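Local coordinates for Baccell_00875 (Bacteroides cellulosilyticus DSM 14838, PDB 5NO8), which probably acts as a polysaccharide lyase that removes the L-rhamnose caps linked to glucuronic acid in complex arabinogalactan proteins, at residues W54-D59 with N149-D154; Q157-R162 with G182-H187; W203-K208 with Y663-V668; N211-G216 with E537-Q542. All blocks are in the same frame, centred on the assembly; numbering follows the deposited sequence.

Overall arrangement
Interactions 1, 2 and 4 touch one another, and interaction 4 also joins to interaction 3. Interactions 1 and 2 have centres about 12 Å apart and meet where R162 NE lies 2.7 Å from N151 OD1, a probable hydrogen bond. The centre of interaction 4 is also about 12 Å from that of interaction 1; D150 OD2 and R215 NH1, 2.8 Å apart, form a salt bridge between them. R205 of interaction 3 reaches the carbonyl of N211 in interaction 4, which is nested within the loop closed by interaction 3. Interactions 2 and 3 are farthest apart, about 26 Å between centres. A glycerol, probably from the crystallisation liquor, lies about 4 Å from the E537 side chain.

Interaction 1: residues W54-D59 with N149-D154; sequences WVVKTD and NDNYPD
W54 and N149 are joined by the one backbone hydrogen bond between 54-59 and 149-154: N149 N donates to W54 O over 2.9 Å, with a bent angle of 140° at the hydrogen. Packing continues along the N149 side chain. N149 CB rests 3.7 Å from V55 C, and its amide lies alongside that peptide, with CG 3.8 Å from V55 O. V56 CG2 sits beside its own backbone N, a placement that turns this methyl to two polar side chains, N149 OD1 at 3.8 Å and N151 ND2 at 3.9 Å. Those two amides are themselves linked, N151 ND2 donating to N149 OD1 across 3.0 Å, so the methyl packs against a hydrogen-bonded pair. Further polar partners fix both groups: N149 OD1 also receives Q62 NE2 and its ND2 donates to N53 O, while N151 OD1 accepts from R162 NE. With two donors on OD1 and an acceptor on ND2, the buried N149 amide is paired at both ends and its rotation set, in a contact between two irregular loops made largely of polar groups.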
# COMPACT_ATOMS: atom_id res chain seq x y z
N TRP A 54 16.57 -13.15 4.87
CA TRP A 54 15.99 -11.93 4.30
C TRP A 54 15.62 -12.08 2.84
O TRP A 54 14.93 -11.20 2.29
CB TRP A 54 16.91 -10.75 4.53
CG TRP A 54 16.96 -10.40 5.98
CD1 TRP A 54 17.76 -10.96 6.96
CD2 TRP A 54 16.10 -9.49 6.66
NE1 TRP A 54 17.48 -10.41 8.17
CE2 TRP A 54 16.47 -9.50 8.02
CE3 TRP A 54 15.09 -8.62 6.24
CZ2 TRP A 54 15.82 -8.70 8.97
CZ3 TRP A 54 14.47 -7.82 7.17
CH2 TRP A 54 14.84 -7.87 8.53
N VAL A 55 16.02 -13.18 2.22
CA VAL A 55 15.58 -13.50 0.85
C VAL A 55 14.70 -14.74 0.77
O VAL A 55 14.75 -15.64 1.63
CB VAL A 55 16.76 -13.61 -0.16
CG1 VAL A 55 17.53 -12.32 -0.24
CG2 VAL A 55 17.71 -14.75 0.13
N VAL A 56 13.88 -14.77 -0.27
CA VAL A 56 13.09 -15.93 -0.62
C VAL A 56 14.08 -17.01 -1.06
O VAL A 56 15.04 -16.69 -1.75
CB VAL A 56 12.12 -15.62 -1.79
CG1 VAL A 56 11.26 -16.84 -2.14
CG2 VAL A 56 11.21 -14.45 -1.42
N LYS A 57 13.84 -18.26 -0.69
CA LYS A 57 14.68 -19.35 -1.19
C LYS A 57 14.44 -19.56 -2.67
O LYS A 57 13.31 -19.52 -3.14
CB LYS A 57 14.45 -20.64 -0.41
CG LYS A 57 15.07 -20.56 0.98
CD LYS A 57 15.02 -21.90 1.69
CE LYS A 57 13.59 -22.26 2.04
NZ LYS A 57 13.53 -23.40 3.00
N THR A 58 15.52 -19.75 -3.42
CA THR A 58 15.42 -19.81 -4.88
C THR A 58 15.87 -21.19 -5.37
O THR A 58 16.53 -21.34 -6.39
CB THR A 58 16.20 -18.64 -5.53
OG1 THR A 58 17.51 -18.54 -4.94
CG2 THR A 58 15.46 -17.32 -5.30
N ASP A 59 15.47 -22.22 -4.62
CA ASP A 59 15.72 -23.62 -4.98
C ASP A 59 14.42 -24.41 -5.09
O ASP A 59 14.44 -25.63 -5.05
CB ASP A 59 16.65 -24.27 -3.92
CG ASP A 59 16.06 -24.25 -2.50
OD1 ASP A 59 14.93 -23.75 -2.26
OD2 ASP A 59 16.76 -24.75 -1.59
N ASN A 149 12.25 -11.25 1.26
CA ASN A 149 11.32 -12.28 1.77
C ASN A 149 10.04 -11.64 2.29
O ASN A 149 9.79 -11.60 3.49
CB ASN A 149 12.06 -13.11 2.85
CG ASN A 149 11.47 -14.49 3.05
OD1 ASN A 149 10.62 -14.94 2.30
ND2 ASN A 149 11.95 -15.18 4.09
N ASP A 150 9.27 -11.08 1.36
CA ASP A 150 8.07 -10.30 1.64
C ASP A 150 6.89 -11.14 1.16
O ASP A 150 6.51 -11.14 -0.03
CB ASP A 150 8.12 -8.94 0.94
CG ASP A 150 6.99 -7.99 1.39
OD1 ASP A 150 5.90 -8.47 1.82
OD2 ASP A 150 7.21 -6.75 1.32
N ASN A 151 6.35 -11.92 2.08
CA ASN A 151 5.23 -12.79 1.78
C ASN A 151 4.55 -13.20 3.10
O ASN A 151 5.06 -12.90 4.17
CB ASN A 151 5.69 -14.00 0.94
CG ASN A 151 6.92 -14.65 1.51
OD1 ASN A 151 6.83 -15.31 2.54
ND2 ASN A 151 8.09 -14.46 0.85
N TYR A 152 3.39 -13.85 2.98
CA TYR A 152 2.45 -14.03 4.06
C TYR A 152 2.08 -15.50 4.24
O TYR A 152 0.94 -15.88 3.97
CB TYR A 152 1.17 -13.24 3.77
CG TYR A 152 1.32 -11.73 3.59
CD1 TYR A 152 2.15 -10.97 4.43
CD2 TYR A 152 0.54 -11.06 2.65
CE1 TYR A 152 2.24 -9.58 4.28
CE2 TYR A 152 0.61 -9.68 2.50
CZ TYR A 152 1.47 -8.94 3.30
OH TYR A 152 1.54 -7.54 3.14
N PRO A 153 3.03 -16.34 4.67
CA PRO A 153 2.69 -17.77 4.87
C PRO A 153 1.70 -17.97 6.04
O PRO A 153 0.75 -18.71 5.90
CB PRO A 153 4.05 -18.41 5.18
CG PRO A 153 4.88 -17.29 5.72
CD PRO A 153 4.44 -16.06 5.00
N ASP A 154 1.92 -17.28 7.15
CA ASP A 154 1.02 -17.29 8.33
C ASP A 154 1.50 -16.21 9.29
O ASP A 154 2.64 -15.74 9.16
CB ASP A 154 0.97 -18.66 9.01
CG ASP A 154 2.33 -19.16 9.47
OD1 ASP A 154 2.95 -18.59 10.40
OD2 ASP A 154 2.78 -20.19 8.93

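Interaction 2: residues Q157-R162 with G182-H187; sequences QCINSR and GDFTPH
The last turn of helix 155-161 packs on the connection between the antiparallel neighbours 175-180 and 187-194, with I159 meeting G182 and F184. G182 N lies 2.9 Å from I159 O, a weak hydrogen bond with an angle of 128° at the hydrogen. G182 has no side chain, and the two backbones approach to 3.9 Å between the CA atoms of I159 and G182. I159 CD1 presses on G182 CA at 3.5 Å, tighter than usual for two carbons. With chi1 of I159 at -75°, CG1 lies beside the backbone N and CG2 anti to it; CG2 touches F184 CE2 at 3.5 Å near the plane of the ring, at its edge. The carbonyl oxygen G182 O covers one face of that ring, 3.7 Å above the centre.

This helix leads directly into the edge strand 163-168 of the eight-stranded antiparallel sheet, and the contact sets the helix against the connection between two inner strands. N160 OD1 comes obliquely to F184 CE2 at 3.9 Å, its amide plane only 4° from that of the ring. R50 binds this OD1 through NE and makes a cation-pi contact with F184. R180 spans both segments, donating to the carbonyls of N160, F184 and P186, the last preceded by a cis peptide. Y540, from the loop before helix 542-559, and V574 of helix 562-576 pack on I159.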
# COMPACT_ATOMS: atom_id res chain seq x y z
N GLN A 157 5.07 -16.95 11.33
CA GLN A 157 6.27 -16.81 10.51
C GLN A 157 6.46 -15.37 10.00
O GLN A 157 7.58 -14.89 9.89
CB GLN A 157 6.24 -17.76 9.33
CG GLN A 157 6.44 -19.20 9.69
CD GLN A 157 6.47 -20.05 8.44
OE1 GLN A 157 5.44 -20.54 8.00
NE2 GLN A 157 7.65 -20.18 7.85
N CYS A 158 5.35 -14.69 9.69
CA CYS A 158 5.44 -13.29 9.24
C CYS A 158 6.06 -12.40 10.29
O CYS A 158 7.03 -11.71 10.04
CB CYS A 158 4.09 -12.74 8.87
SG CYS A 158 3.48 -13.42 7.35
N ILE A 159 5.52 -12.47 11.50
CA ILE A 159 5.95 -11.65 12.60
C ILE A 159 7.44 -11.82 12.92
O ILE A 159 8.15 -10.85 13.19
CB ILE A 159 5.02 -11.94 13.82
CG1 ILE A 159 3.66 -11.26 13.59
CG2 ILE A 159 5.64 -11.59 15.15
CD1 ILE A 159 3.66 -9.75 13.65
N ASN A 160 7.92 -13.06 12.86
CA ASN A 160 9.28 -13.36 13.27
C ASN A 160 10.30 -13.42 12.13
O ASN A 160 11.48 -13.23 12.38
CB ASN A 160 9.28 -14.68 14.04
CG ASN A 160 8.57 -14.55 15.37
OD1 ASN A 160 9.04 -13.86 16.27
ND2 ASN A 160 7.42 -15.19 15.48
N SER A 161 9.82 -13.72 10.93
CA SER A 161 10.70 -14.22 9.85
C SER A 161 10.42 -13.72 8.43
O SER A 161 10.94 -14.31 7.49
CB SER A 161 10.60 -15.76 9.82
OG SER A 161 10.85 -16.28 11.11
N ARG A 162 9.60 -12.68 8.29
CA ARG A 162 9.34 -12.05 6.99
C ARG A 162 9.46 -10.55 7.14
O ARG A 162 9.47 -10.03 8.26
CB ARG A 162 7.97 -12.42 6.42
CG ARG A 162 7.74 -13.91 6.19
CD ARG A 162 8.66 -14.43 5.08
NE ARG A 162 8.38 -15.82 4.75
CZ ARG A 162 8.84 -16.87 5.44
NH1 ARG A 162 9.59 -16.71 6.51
NH2 ARG A 162 8.51 -18.10 5.05
N GLY A 182 6.99 -8.25 12.51
CA GLY A 182 6.71 -8.08 13.95
C GLY A 182 7.38 -6.90 14.60
O GLY A 182 7.25 -6.71 15.80
N ASP A 183 8.15 -6.13 13.83
CA ASP A 183 8.90 -4.98 14.30
C ASP A 183 10.11 -5.30 15.18
O ASP A 183 10.73 -4.38 15.68
CB ASP A 183 8.01 -3.93 15.00
CG ASP A 183 8.66 -2.55 15.05
OD1 ASP A 183 9.12 -2.08 14.00
OD2 ASP A 183 8.72 -1.96 16.14
N PHE A 184 10.48 -6.57 15.32
CA PHE A 184 11.62 -6.92 16.16
C PHE A 184 12.91 -6.65 15.37
O PHE A 184 13.01 -7.04 14.22
CB PHE A 184 11.61 -8.40 16.56
CG PHE A 184 10.31 -8.85 17.16
CD1 PHE A 184 9.93 -8.41 18.42
CD2 PHE A 184 9.47 -9.73 16.47
CE1 PHE A 184 8.73 -8.83 18.98
CE2 PHE A 184 8.27 -10.15 17.03
CZ PHE A 184 7.90 -9.70 18.28
N THR A 185 13.86 -5.99 16.02
CA THR A 185 15.18 -5.73 15.46
C THR A 185 15.98 -7.04 15.47
O THR A 185 15.64 -7.96 16.21
CB THR A 185 15.92 -4.68 16.29
OG1 THR A 185 16.02 -5.12 17.65
CG2 THR A 185 15.17 -3.34 16.27
N PRO A 186 17.01 -7.17 14.62
CA PRO A 186 17.39 -6.18 13.61
C PRO A 186 16.50 -6.19 12.37
O PRO A 186 15.86 -7.18 12.03
CB PRO A 186 18.79 -6.64 13.21
CG PRO A 186 18.72 -8.12 13.35
CD PRO A 186 17.88 -8.36 14.57
N HIS A 187 16.52 -5.04 11.70
CA HIS A 187 15.95 -4.89 10.38
C HIS A 187 17.09 -4.78 9.36
O HIS A 187 18.26 -4.78 9.73
CB HIS A 187 15.10 -3.65 10.39
CG HIS A 187 14.04 -3.68 11.43
ND1 HIS A 187 12.99 -4.56 11.40
CD2 HIS A 187 13.87 -2.93 12.56
CE1 HIS A 187 12.21 -4.35 12.45
NE2 HIS A 187 12.73 -3.38 13.18

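Interaction 3: residues W203-K208 with Y663-V668; sequences WERGRK and YKIDGV
D666 grips two successive peptide N-H groups of the loop 203-208 with both oxygens of one carboxylate. E204 N donates to OD1 of D666 over 2.8 Å, on the syn side but 21° out of the carboxylate plane. R205 N donates to D666 OD2 at 3.0 Å and uses the syn lone pair, with 162° at the hydrogen. The acid's first torsion, chi1 -79°, swings CG beside its own backbone N and brings the carboxylate to these donors. The carboxylate of E204 lies nearby, its OE2 4.8 Å from D666 OD1, and is itself held by Y70 and K209.

Farther out, the six-membered part of the W203 indole lies obliquely against the D666-G667 peptide, with CE3 3.6 Å from D666 CA and CZ3 3.7 Å from G667 N. R205 CG lies 4.4 Å from I665 CG2, a loose contact. D666 and G667 form the corner of a type I' turn that closes the short hairpin 664-665/668-669, and 664-665 runs parallel to strand 199-203, adding a hairpin from late in the chain to the mixed sheet that holds 199-203 and 217-221.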
# COMPACT_ATOMS: atom_id res chain seq x y z
N TRP A 203 7.85 -10.02 -10.25
CA TRP A 203 7.74 -11.26 -11.00
C TRP A 203 7.04 -12.33 -10.16
O TRP A 203 7.07 -12.26 -8.93
CB TRP A 203 9.13 -11.77 -11.45
CG TRP A 203 9.81 -10.85 -12.36
CD1 TRP A 203 10.72 -9.90 -12.03
CD2 TRP A 203 9.62 -10.76 -13.76
NE1 TRP A 203 11.13 -9.23 -13.16
CE2 TRP A 203 10.46 -9.73 -14.23
CE3 TRP A 203 8.83 -11.46 -14.67
CZ2 TRP A 203 10.54 -9.38 -15.58
CZ3 TRP A 203 8.87 -11.11 -15.98
CH2 TRP A 203 9.73 -10.08 -16.44
N GLU A 204 6.42 -13.29 -10.85
CA GLU A 204 5.79 -14.49 -10.24
C GLU A 204 4.55 -14.19 -9.36
O GLU A 204 4.44 -14.60 -8.19
CB GLU A 204 6.81 -15.33 -9.48
CG GLU A 204 7.99 -15.78 -10.32
CD GLU A 204 7.58 -16.72 -11.45
OE1 GLU A 204 6.57 -17.43 -11.28
OE2 GLU A 204 8.24 -16.74 -12.50
N ARG A 205 3.61 -13.48 -9.96
CA ARG A 205 2.28 -13.38 -9.39
C ARG A 205 1.29 -14.20 -10.22
O ARG A 205 1.49 -14.40 -11.43
CB ARG A 205 1.84 -11.92 -9.33
CG ARG A 205 2.78 -11.04 -8.52
CD ARG A 205 2.97 -11.49 -7.07
NE ARG A 205 1.73 -11.64 -6.28
CZ ARG A 205 1.10 -10.68 -5.59
NH1 ARG A 205 1.56 -9.42 -5.58
NH2 ARG A 205 -0.02 -10.95 -4.91
N GLY A 206 0.21 -14.62 -9.58
CA GLY A 206 -0.83 -15.41 -10.27
C GLY A 206 -1.69 -16.19 -9.31
O GLY A 206 -1.27 -16.51 -8.19
N ARG A 207 -2.89 -16.53 -9.77
CA ARG A 207 -3.81 -17.35 -8.99
C ARG A 207 -3.14 -18.66 -8.55
O ARG A 207 -3.31 -19.09 -7.41
CB ARG A 207 -5.08 -17.61 -9.81
N LYS A 208 -2.35 -19.26 -9.44
CA LYS A 208 -1.61 -20.51 -9.14
C LYS A 208 -0.21 -20.30 -8.54
O LYS A 208 0.56 -21.27 -8.40
CB LYS A 208 -1.48 -21.33 -10.43
N TYR A 663 6.81 -0.73 -12.16
CA TYR A 663 7.05 -0.47 -13.56
C TYR A 663 6.33 -1.50 -14.42
O TYR A 663 5.63 -1.15 -15.38
CB TYR A 663 8.57 -0.51 -13.81
CG TYR A 663 9.01 -0.45 -15.26
CD1 TYR A 663 8.63 0.58 -16.09
CD2 TYR A 663 9.88 -1.39 -15.75
CE1 TYR A 663 9.04 0.65 -17.41
CE2 TYR A 663 10.31 -1.38 -17.07
CZ TYR A 663 9.90 -0.36 -17.90
OH TYR A 663 10.34 -0.37 -19.21
N LYS A 664 6.55 -2.76 -14.09
CA LYS A 664 5.90 -3.89 -14.73
C LYS A 664 5.65 -4.99 -13.73
O LYS A 664 6.29 -5.05 -12.67
CB LYS A 664 6.76 -4.46 -15.87
CG LYS A 664 6.94 -3.52 -17.04
CD LYS A 664 7.89 -4.05 -18.10
CE LYS A 664 7.91 -3.11 -19.30
NZ LYS A 664 8.83 -3.54 -20.37
N ILE A 665 4.68 -5.82 -14.06
CA ILE A 665 4.36 -7.01 -13.29
C ILE A 665 4.33 -8.17 -14.27
O ILE A 665 3.49 -8.22 -15.20
CB ILE A 665 3.00 -6.84 -12.59
CG1 ILE A 665 3.05 -5.66 -11.60
CG2 ILE A 665 2.61 -8.14 -11.88
CD1 ILE A 665 1.72 -4.99 -11.40
N ASP A 666 5.27 -9.11 -14.09
CA ASP A 666 5.43 -10.25 -15.01
C ASP A 666 5.52 -9.83 -16.46
O ASP A 666 4.97 -10.49 -17.36
CB ASP A 666 4.32 -11.30 -14.80
CG ASP A 666 4.57 -12.18 -13.60
OD1 ASP A 666 5.69 -12.75 -13.47
OD2 ASP A 666 3.68 -12.25 -12.73
N GLY A 667 6.21 -8.71 -16.70
CA GLY A 667 6.42 -8.20 -18.05
C GLY A 667 5.33 -7.32 -18.63
O GLY A 667 5.49 -6.77 -19.74
N VAL A 668 4.22 -7.18 -17.90
CA VAL A 668 3.08 -6.39 -18.32
C VAL A 668 3.25 -4.99 -17.74
O VAL A 668 3.45 -4.84 -16.55
CB VAL A 668 1.77 -7.03 -17.84
CG1 VAL A 668 0.55 -6.13 -18.11
CG2 VAL A 668 1.59 -8.40 -18.47

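Interaction 4: residues N211-G216 with E537-Q542; sequences NSQTRG and EVNYEQ
Two side-chain amides, Q213 and N539, stack across this contact with their planes 19° apart, though the chains cross at about a right angle; Q213 CD is 3.7 Å from N539 CG. The same Q213 group also reaches the backbone: N539 N donates to Q213 OE1 over 2.8 Å, nearly straight at 160° and with the donor tilted from the carbonyl plane. A bend at chi2 (-56°) turns the Q213 amide back onto 537-542. V538 CG1 also lies 3.3 Å from Q213 OE1, and its other methyl, CG2, packs 3.9 Å from S212 CB.

A water bridges the outer end. It donates to E537 O at 2.9 Å and lies 2.6 Å from S212 OG, which also accepts from W599 NE1. Q213 is backbone-bonded to Y152 and R215 to D150. E541 caps the following helix, 542-559, and its OE2 is bonded to a glycerol, probably from the crystallisation liquor. The Q213 oxygen and the water are thus polar links, set beside the amide stack, between a loop of the sheet domain and the chain entering a helix of the helical domain.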
# COMPACT_ATOMS: atom_id res chain seq x y z
N ASN A 211 -1.40 -16.61 -5.15
CA ASN A 211 -2.46 -15.58 -5.18
C ASN A 211 -2.06 -14.36 -4.34
O ASN A 211 -1.00 -13.80 -4.59
CB ASN A 211 -3.87 -16.18 -4.87
CG ASN A 211 -3.94 -16.91 -3.53
OD1 ASN A 211 -3.57 -18.10 -3.43
ND2 ASN A 211 -4.44 -16.21 -2.50
N SER A 212 -2.86 -13.96 -3.34
CA SER A 212 -2.59 -12.80 -2.49
C SER A 212 -1.49 -12.96 -1.45
O SER A 212 -1.12 -11.97 -0.79
CB SER A 212 -3.89 -12.40 -1.77
OG SER A 212 -5.00 -12.38 -2.68
N GLN A 213 -0.96 -14.18 -1.27
CA GLN A 213 -0.16 -14.51 -0.10
C GLN A 213 1.34 -14.27 -0.26
O GLN A 213 2.13 -14.61 0.62
CB GLN A 213 -0.37 -15.99 0.29
CG GLN A 213 -1.80 -16.51 0.25
CD GLN A 213 -2.75 -15.70 1.12
OE1 GLN A 213 -2.34 -15.05 2.08
NE2 GLN A 213 -4.02 -15.77 0.79
N THR A 214 1.73 -13.68 -1.39
CA THR A 214 3.11 -13.34 -1.62
C THR A 214 3.21 -12.07 -2.42
O THR A 214 2.40 -11.88 -3.30
CB THR A 214 3.84 -14.44 -2.39
OG1 THR A 214 5.19 -14.04 -2.60
CG2 THR A 214 3.20 -14.74 -3.76
N ARG A 215 4.23 -11.27 -2.14
CA ARG A 215 4.46 -10.07 -2.91
C ARG A 215 5.12 -10.41 -4.23
O ARG A 215 5.16 -9.58 -5.14
CB ARG A 215 5.30 -9.10 -2.12
CG ARG A 215 5.25 -7.69 -2.68
CD ARG A 215 5.65 -6.70 -1.65
NE ARG A 215 5.76 -5.37 -2.21
CZ ARG A 215 6.38 -4.37 -1.60
NH1 ARG A 215 6.94 -4.54 -0.39
NH2 ARG A 215 6.44 -3.18 -2.20
N GLY A 216 5.64 -11.63 -4.35
CA GLY A 216 6.35 -12.04 -5.53
C GLY A 216 7.84 -11.74 -5.41
O GLY A 216 8.38 -11.58 -4.31
N GLU A 537 -8.99 -13.46 4.42
CA GLU A 537 -8.96 -13.62 2.97
C GLU A 537 -7.51 -13.56 2.45
O GLU A 537 -7.20 -14.04 1.36
CB GLU A 537 -9.91 -12.61 2.33
CG GLU A 537 -11.36 -12.93 2.74
CD GLU A 537 -12.41 -11.92 2.31
OE1 GLU A 537 -12.05 -10.82 1.83
OE2 GLU A 537 -13.62 -12.23 2.50
N VAL A 538 -6.62 -12.99 3.27
CA VAL A 538 -5.17 -13.10 3.10
C VAL A 538 -4.69 -13.63 4.45
O VAL A 538 -5.34 -13.40 5.47
CB VAL A 538 -4.55 -11.72 2.77
CG1 VAL A 538 -3.07 -11.83 2.42
CG2 VAL A 538 -5.32 -11.04 1.64
N ASN A 539 -3.56 -14.34 4.48
CA ASN A 539 -3.11 -15.01 5.71
C ASN A 539 -2.66 -14.06 6.79
O ASN A 539 -2.83 -14.32 7.98
CB ASN A 539 -1.96 -16.01 5.44
CG ASN A 539 -2.35 -17.14 4.50
OD1 ASN A 539 -1.48 -17.71 3.80
ND2 ASN A 539 -3.64 -17.47 4.46
N TYR A 540 -2.06 -12.95 6.38
CA TYR A 540 -1.65 -11.91 7.28
C TYR A 540 -1.61 -10.68 6.43
O TYR A 540 -1.08 -10.73 5.34
CB TYR A 540 -0.27 -12.23 7.85
CG TYR A 540 0.30 -11.15 8.72
CD1 TYR A 540 -0.10 -11.01 10.04
CD2 TYR A 540 1.24 -10.24 8.21
CE1 TYR A 540 0.40 -10.00 10.85
CE2 TYR A 540 1.77 -9.23 9.02
CZ TYR A 540 1.33 -9.11 10.33
OH TYR A 540 1.85 -8.12 11.13
N GLU A 541 -2.13 -9.56 6.92
CA GLU A 541 -2.12 -8.31 6.13
C GLU A 541 -2.57 -7.12 6.94
O GLU A 541 -3.12 -7.24 8.04
CB GLU A 541 -3.03 -8.45 4.91
CG GLU A 541 -4.46 -8.83 5.25
CD GLU A 541 -5.49 -8.12 4.37
OE1 GLU A 541 -5.34 -6.87 4.19
OE2 GLU A 541 -6.44 -8.78 3.87
N GLN A 542 -2.38 -5.94 6.35
CA GLN A 542 -2.75 -4.72 7.00
C GLN A 542 -4.24 -4.59 7.32
O GLN A 542 -4.59 -3.96 8.33
CB GLN A 542 -2.25 -3.52 6.18
CG GLN A 542 -2.69 -2.15 6.70
CD GLN A 542 -3.92 -1.63 6.00
OE1 GLN A 542 -4.44 -2.26 5.09
NE2 GLN A 542 -4.38 -0.46 6.41
O HOH W 1 -7.10 -12.84 -1.25